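Local coordinates for protein putative nudix hydrolase family member (Chromobacterium violaceum, PDB 3F13) that belongs to the Nudix family and is probably a magnesium-dependent hydrolase, its own substrate not being established, at residues L11-E24 with I78-I90. Residues are numbered along the deposited sequence; the frame is centred on the assembly and turned at random.
Sequences LPSDLARRATAIIE and ITPFNAHKVYLCI
Thr-20 and His-84 meet side chain to side chain across two parallel neighbouring strands, 16-22 and 82-90, of the mixed sheet in this Nudix fold. Thr-20 OG1 lies beside its backbone N (chi1 -69°) and reaches the edge of the imidazole near the ring plane, 2.7 Å from His-84 ND1, in a hydrogen bond that either could donate. Arg-18 CB lies over one face of the same ring, offset toward its rim, in a CH-pi contact 4.2 Å from the centroid. Farther out the chain bends at chi3 (67°), leaving the guanidinium turned 51° from the ring plane rather than stacked on it.

Thr-20, His-84 and Arg-18 share their sheet face with Ile-22, Val-86 and Leu-88, where helix 118-132 packs through Ile-123 and Tyr-127. Ala-19 and Tyr-87 are on the other face, against Leu-56 of helix 52-64 in the Nudix box. Eight backbone hydrogen bonds join the strands in parallel register, from Ala-16 N to Phe-81 O through Cys-89 N to Ile-22 O. Beyond the last, one water bridges Glu-24 N and Cys-89 O. Leu-88 turns CD1 to Ile-22 CG2 (3.7 Å), roughly at right angles, while Ile-22 CD1 presses unusually tightly on Val-86 CG1, at 3.4 Å.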
loop_
_atom_site.group_PDB
_atom_site.type_symbol
_atom_site.label_atom_id
_atom_site.label_comp_id
_atom_site.label_asym_id
_atom_site.label_seq_id
_atom_site.Cartn_x
_atom_site.Cartn_y
_atom_site.Cartn_z
ATOM N N LEU B 11 -14.841 -29.427 4.092
ATOM C CA LEU B 11 -14.411 -28.287 4.969
ATOM C C LEU B 11 -13.055 -28.581 5.600
ATOM O O LEU B 11 -12.820 -29.674 6.131
ATOM C CB LEU B 11 -15.455 -28.020 6.048
ATOM C CG LEU B 11 -16.887 -27.903 5.537
ATOM C CD1 LEU B 11 -17.818 -28.544 6.550
ATOM C CD2 LEU B 11 -17.302 -26.454 5.255
ATOM N N PRO B 12 -12.150 -27.601 5.533
ATOM C CA PRO B 12 -10.745 -27.805 5.885
ATOM C C PRO B 12 -10.487 -27.682 7.380
ATOM O O PRO B 12 -11.369 -27.259 8.130
ATOM C CB PRO B 12 -10.033 -26.682 5.120
ATOM C CG PRO B 12 -11.072 -25.555 5.096
ATOM C CD PRO B 12 -12.437 -26.218 5.112
ATOM N N SER B 13 -9.290 -28.082 7.811
ATOM C CA SER B 13 -8.879 -27.924 9.205
ATOM C C SER B 13 -8.730 -26.471 9.592
ATOM O O SER B 13 -8.741 -26.146 10.782
ATOM C CB SER B 13 -7.522 -28.591 9.475
ATOM O OG SER B 13 -7.639 -30.002 9.453
ATOM N N ASP B 14 -8.528 -25.615 8.596
ATOM C CA ASP B 14 -8.228 -24.189 8.807
ATOM C C ASP B 14 -8.464 -23.463 7.475
ATOM O O ASP B 14 -8.492 -24.096 6.411
ATOM C CB ASP B 14 -6.768 -23.958 9.199
ATOM C CG ASP B 14 -6.403 -24.545 10.543
ATOM O OD1 ASP B 14 -6.851 -24.021 11.597
ATOM O OD2 ASP B 14 -5.629 -25.532 10.547
ATOM N N LEU B 15 -8.600 -22.139 7.528
ATOM C CA LEU B 15 -8.757 -21.320 6.319
ATOM C C LEU B 15 -7.403 -20.800 5.805
ATOM O O LEU B 15 -6.583 -20.308 6.597
ATOM C CB LEU B 15 -9.649 -20.106 6.631
ATOM C CG LEU B 15 -11.047 -20.390 7.175
ATOM C CD1 LEU B 15 -11.911 -19.108 7.192
ATOM C CD2 LEU B 15 -11.717 -21.478 6.307
ATOM N N ALA B 16 -7.156 -20.899 4.502
ATOM C CA ALA B 16 -5.921 -20.352 3.919
ATOM C C ALA B 16 -5.990 -18.846 3.744
ATOM O O ALA B 16 -7.038 -18.303 3.423
ATOM C CB ALA B 16 -5.591 -21.013 2.571
ATOM N N ARG B 17 -4.862 -18.178 3.928
ATOM C CA ARG B 17 -4.856 -16.695 3.812
ATOM C C ARG B 17 -4.699 -16.266 2.366
ATOM O O ARG B 17 -3.742 -16.693 1.682
ATOM C CB ARG B 17 -3.733 -16.111 4.653
ATOM C CG ARG B 17 -3.901 -16.300 6.178
ATOM C CD ARG B 17 -2.695 -15.674 6.918
ATOM N NE ARG B 17 -1.443 -16.264 6.425
ATOM C CZ ARG B 17 -0.405 -15.594 5.910
ATOM N NH1 ARG B 17 0.648 -16.270 5.485
ATOM N NH2 ARG B 17 -0.369 -14.264 5.847
ATOM N N ARG B 18 -5.637 -15.457 1.856
ATOM C CA ARG B 18 -5.521 -15.006 0.477
ATOM C C ARG B 18 -5.548 -13.496 0.479
ATOM O O ARG B 18 -6.127 -12.908 1.400
ATOM C CB ARG B 18 -6.656 -15.541 -0.393
ATOM C CG ARG B 18 -6.566 -17.068 -0.585
ATOM C CD ARG B 18 -7.574 -17.570 -1.590
ATOM N NE ARG B 18 -7.325 -17.108 -2.959
ATOM C CZ ARG B 18 -6.749 -17.864 -3.892
ATOM N NH1 ARG B 18 -6.558 -17.372 -5.107
ATOM N NH2 ARG B 18 -6.351 -19.099 -3.597
ATOM N N ALA B 19 -4.907 -12.876 -0.516
ATOM C CA ALA B 19 -5.075 -11.416 -0.719
ATOM C C ALA B 19 -5.890 -11.220 -1.990
ATOM O O ALA B 19 -5.737 -11.990 -2.936
ATOM C CB ALA B 19 -3.718 -10.685 -0.857
ATOM N N THR B 20 -6.736 -10.193 -2.048
ATOM C CA THR B 20 -7.528 -9.982 -3.247
ATOM C C THR B 20 -7.455 -8.495 -3.544
ATOM O O THR B 20 -7.539 -7.711 -2.577
ATOM C CB THR B 20 -8.986 -10.388 -2.979
ATOM O OG1 THR B 20 -9.030 -11.821 -2.832
ATOM C CG2 THR B 20 -9.926 -9.935 -4.119
ATOM N N ALA B 21 -7.260 -8.117 -4.818
ATOM C CA ALA B 21 -7.144 -6.678 -5.221
ATOM C C ALA B 21 -8.354 -6.169 -5.951
ATOM O O ALA B 21 -8.875 -6.834 -6.860
ATOM C CB ALA B 21 -5.930 -6.464 -6.148
ATOM N N ILE B 22 -8.756 -4.967 -5.591
ATOM C CA ILE B 22 -9.716 -4.221 -6.373
ATOM C C ILE B 22 -8.921 -3.129 -7.033
ATOM O O ILE B 22 -8.412 -2.244 -6.341
ATOM C CB ILE B 22 -10.765 -3.544 -5.493
ATOM C CG1 ILE B 22 -11.730 -4.579 -4.887
ATOM C CG2 ILE B 22 -11.504 -2.472 -6.344
ATOM C CD1 ILE B 22 -11.135 -5.887 -4.563
ATOM N N ILE B 23 -8.761 -3.216 -8.365
ATOM C CA ILE B 23 -8.009 -2.234 -9.129
ATOM C C ILE B 23 -8.935 -1.548 -10.119
ATOM O O ILE B 23 -9.403 -2.188 -11.063
ATOM C CB ILE B 23 -6.889 -2.906 -9.925
ATOM C CG1 ILE B 23 -5.872 -3.492 -8.960
ATOM C CG2 ILE B 23 -6.184 -1.895 -10.846
ATOM C CD1 ILE B 23 -4.948 -4.533 -9.647
ATOM N N GLU B 24 -9.178 -0.261 -9.917
ATOM C CA GLU B 24 -10.103 0.458 -10.795
ATOM C C GLU B 24 -9.337 1.029 -11.992
ATOM O O GLU B 24 -8.449 1.879 -11.851
ATOM C CB GLU B 24 -10.841 1.560 -10.022
ATOM C CG GLU B 24 -11.771 1.031 -8.967
ATOM C CD GLU B 24 -13.177 1.640 -9.040
ATOM O OE1 GLU B 24 -13.525 2.220 -10.094
ATOM O OE2 GLU B 24 -13.935 1.539 -8.047
ATOM N N ILE B 78 -14.439 -13.858 4.420
ATOM C CA ILE B 78 -14.169 -15.289 4.616
ATOM C C ILE B 78 -15.154 -16.177 3.841
ATOM O O ILE B 78 -16.330 -15.875 3.700
ATOM C CB ILE B 78 -14.125 -15.729 6.110
ATOM C CG1 ILE B 78 -15.518 -15.626 6.731
ATOM C CG2 ILE B 78 -13.095 -14.870 6.888
ATOM C CD1 ILE B 78 -15.671 -16.310 8.062
ATOM N N THR B 79 -14.647 -17.306 3.389
ATOM C CA THR B 79 -15.486 -18.314 2.742
ATOM C C THR B 79 -15.167 -19.637 3.444
ATOM O O THR B 79 -14.379 -19.659 4.383
ATOM C CB THR B 79 -15.100 -18.449 1.275
ATOM O OG1 THR B 79 -13.929 -19.263 1.203
ATOM C CG2 THR B 79 -14.787 -17.066 0.689
ATOM N N PRO B 80 -15.732 -20.757 2.957
ATOM C CA PRO B 80 -15.519 -21.971 3.746
ATOM C C PRO B 80 -14.091 -22.448 3.735
ATOM O O PRO B 80 -13.693 -23.147 4.668
ATOM C CB PRO B 80 -16.464 -23.000 3.089
ATOM C CG PRO B 80 -17.607 -22.129 2.522
ATOM C CD PRO B 80 -16.807 -20.919 1.959
ATOM N N PHE B 81 -13.323 -22.024 2.730
ATOM C CA PHE B 81 -11.946 -22.473 2.545
ATOM C C PHE B 81 -10.837 -21.433 2.761
ATOM O O PHE B 81 -9.700 -21.800 3.082
ATOM C CB PHE B 81 -11.791 -23.037 1.134
ATOM C CG PHE B 81 -12.481 -24.363 0.954
ATOM C CD1 PHE B 81 -11.800 -25.555 1.202
ATOM C CD2 PHE B 81 -13.806 -24.411 0.588
ATOM C CE1 PHE B 81 -12.444 -26.785 1.055
ATOM C CE2 PHE B 81 -14.463 -25.619 0.455
ATOM C CZ PHE B 81 -13.781 -26.814 0.692
ATOM N N ASN B 82 -11.175 -20.165 2.532
ATOM C CA ASN B 82 -10.194 -19.088 2.449
ATOM C C ASN B 82 -10.559 -17.868 3.295
ATOM O O ASN B 82 -11.749 -17.538 3.476
ATOM C CB ASN B 82 -10.036 -18.690 0.985
ATOM C CG ASN B 82 -9.433 -19.829 0.168
ATOM O OD1 ASN B 82 -8.436 -20.430 0.575
ATOM N ND2 ASN B 82 -10.056 -20.164 -0.932
ATOM N N ALA B 83 -9.543 -17.211 3.841
ATOM C CA ALA B 83 -9.744 -15.929 4.510
ATOM C C ALA B 83 -9.089 -14.808 3.694
ATOM O O ALA B 83 -7.875 -14.715 3.668
ATOM C CB ALA B 83 -9.188 -15.950 5.940
ATOM N N HIS B 84 -9.892 -13.960 3.030
ATOM C CA HIS B 84 -9.314 -12.957 2.158
ATOM C C HIS B 84 -9.110 -11.669 2.928
ATOM O O HIS B 84 -9.960 -11.312 3.751
ATOM C CB HIS B 84 -10.277 -12.590 1.010
ATOM C CG HIS B 84 -10.528 -13.706 0.040
ATOM N ND1 HIS B 84 -9.993 -13.732 -1.232
ATOM C CD2 HIS B 84 -11.272 -14.830 0.158
ATOM C CE1 HIS B 84 -10.410 -14.819 -1.862
ATOM N NE2 HIS B 84 -11.197 -15.496 -1.043
ATOM N N LYS B 85 -7.992 -10.993 2.698
ATOM C CA LYS B 85 -7.986 -9.527 2.924
ATOM C C LYS B 85 -8.154 -8.856 1.575
ATOM O O LYS B 85 -7.487 -9.213 0.593
ATOM C CB LYS B 85 -6.723 -9.032 3.613
ATOM C CG LYS B 85 -6.725 -9.289 5.123
ATOM C CD LYS B 85 -5.520 -8.732 5.818
ATOM C CE LYS B 85 -5.645 -9.008 7.305
ATOM N NZ LYS B 85 -6.860 -8.367 7.914
ATOM N N VAL B 86 -9.015 -7.840 1.531
ATOM C CA VAL B 86 -9.320 -7.175 0.277
ATOM C C VAL B 86 -8.753 -5.760 0.288
ATOM O O VAL B 86 -8.977 -5.050 1.262
ATOM C CB VAL B 86 -10.863 -7.089 0.111
ATOM C CG1 VAL B 86 -11.255 -6.391 -1.221
ATOM C CG2 VAL B 86 -11.439 -8.505 0.140
ATOM N N TYR B 87 -8.060 -5.356 -0.784
ATOM C CA TYR B 87 -7.375 -4.051 -0.856
ATOM C C TYR B 87 -7.688 -3.312 -2.154
ATOM O O TYR B 87 -7.671 -3.920 -3.243
ATOM C CB TYR B 87 -5.847 -4.216 -0.886
ATOM C CG TYR B 87 -5.274 -5.101 0.202
ATOM C CD1 TYR B 87 -4.682 -4.537 1.335
ATOM C CD2 TYR B 87 -5.331 -6.496 0.107
ATOM C CE1 TYR B 87 -4.152 -5.307 2.342
ATOM C CE2 TYR B 87 -4.766 -7.301 1.135
ATOM C CZ TYR B 87 -4.218 -6.681 2.265
ATOM O OH TYR B 87 -3.644 -7.446 3.286
ATOM N N LEU B 88 -7.866 -2.005 -2.066
ATOM C CA LEU B 88 -8.013 -1.152 -3.252
ATOM C C LEU B 88 -6.583 -0.774 -3.607
ATOM O O LEU B 88 -5.854 -0.267 -2.745
ATOM C CB LEU B 88 -8.772 0.125 -2.895
ATOM C CG LEU B 88 -8.907 1.146 -4.047
ATOM C CD1 LEU B 88 -9.788 0.634 -5.176
ATOM C CD2 LEU B 88 -9.473 2.482 -3.539
ATOM N N CYS B 89 -6.159 -1.075 -4.823
ATOM C CA CYS B 89 -4.768 -0.814 -5.235
ATOM C C CYS B 89 -4.642 0.145 -6.414
ATOM O O CYS B 89 -5.441 0.095 -7.334
ATOM C CB CYS B 89 -4.096 -2.117 -5.640
ATOM S SG CYS B 89 -4.254 -3.468 -4.438
ATOM N N ILE B 90 -3.599 0.977 -6.382
ATOM C CA ILE B 90 -3.174 1.802 -7.493
ATOM C C ILE B 90 -1.835 1.275 -8.033
ATOM O O ILE B 90 -0.883 0.988 -7.273
ATOM C CB ILE B 90 -2.802 3.238 -7.030
ATOM C CG1 ILE B 90 -3.767 3.786 -5.996
ATOM C CG2 ILE B 90 -2.515 4.142 -8.240
ATOM C CD1 ILE B 90 -3.567 5.281 -5.806
HETATM O O HOH W 1 -8.473 -24.185 3.230
HETATM O O HOH W 2 -7.785 1.338 -8.106
#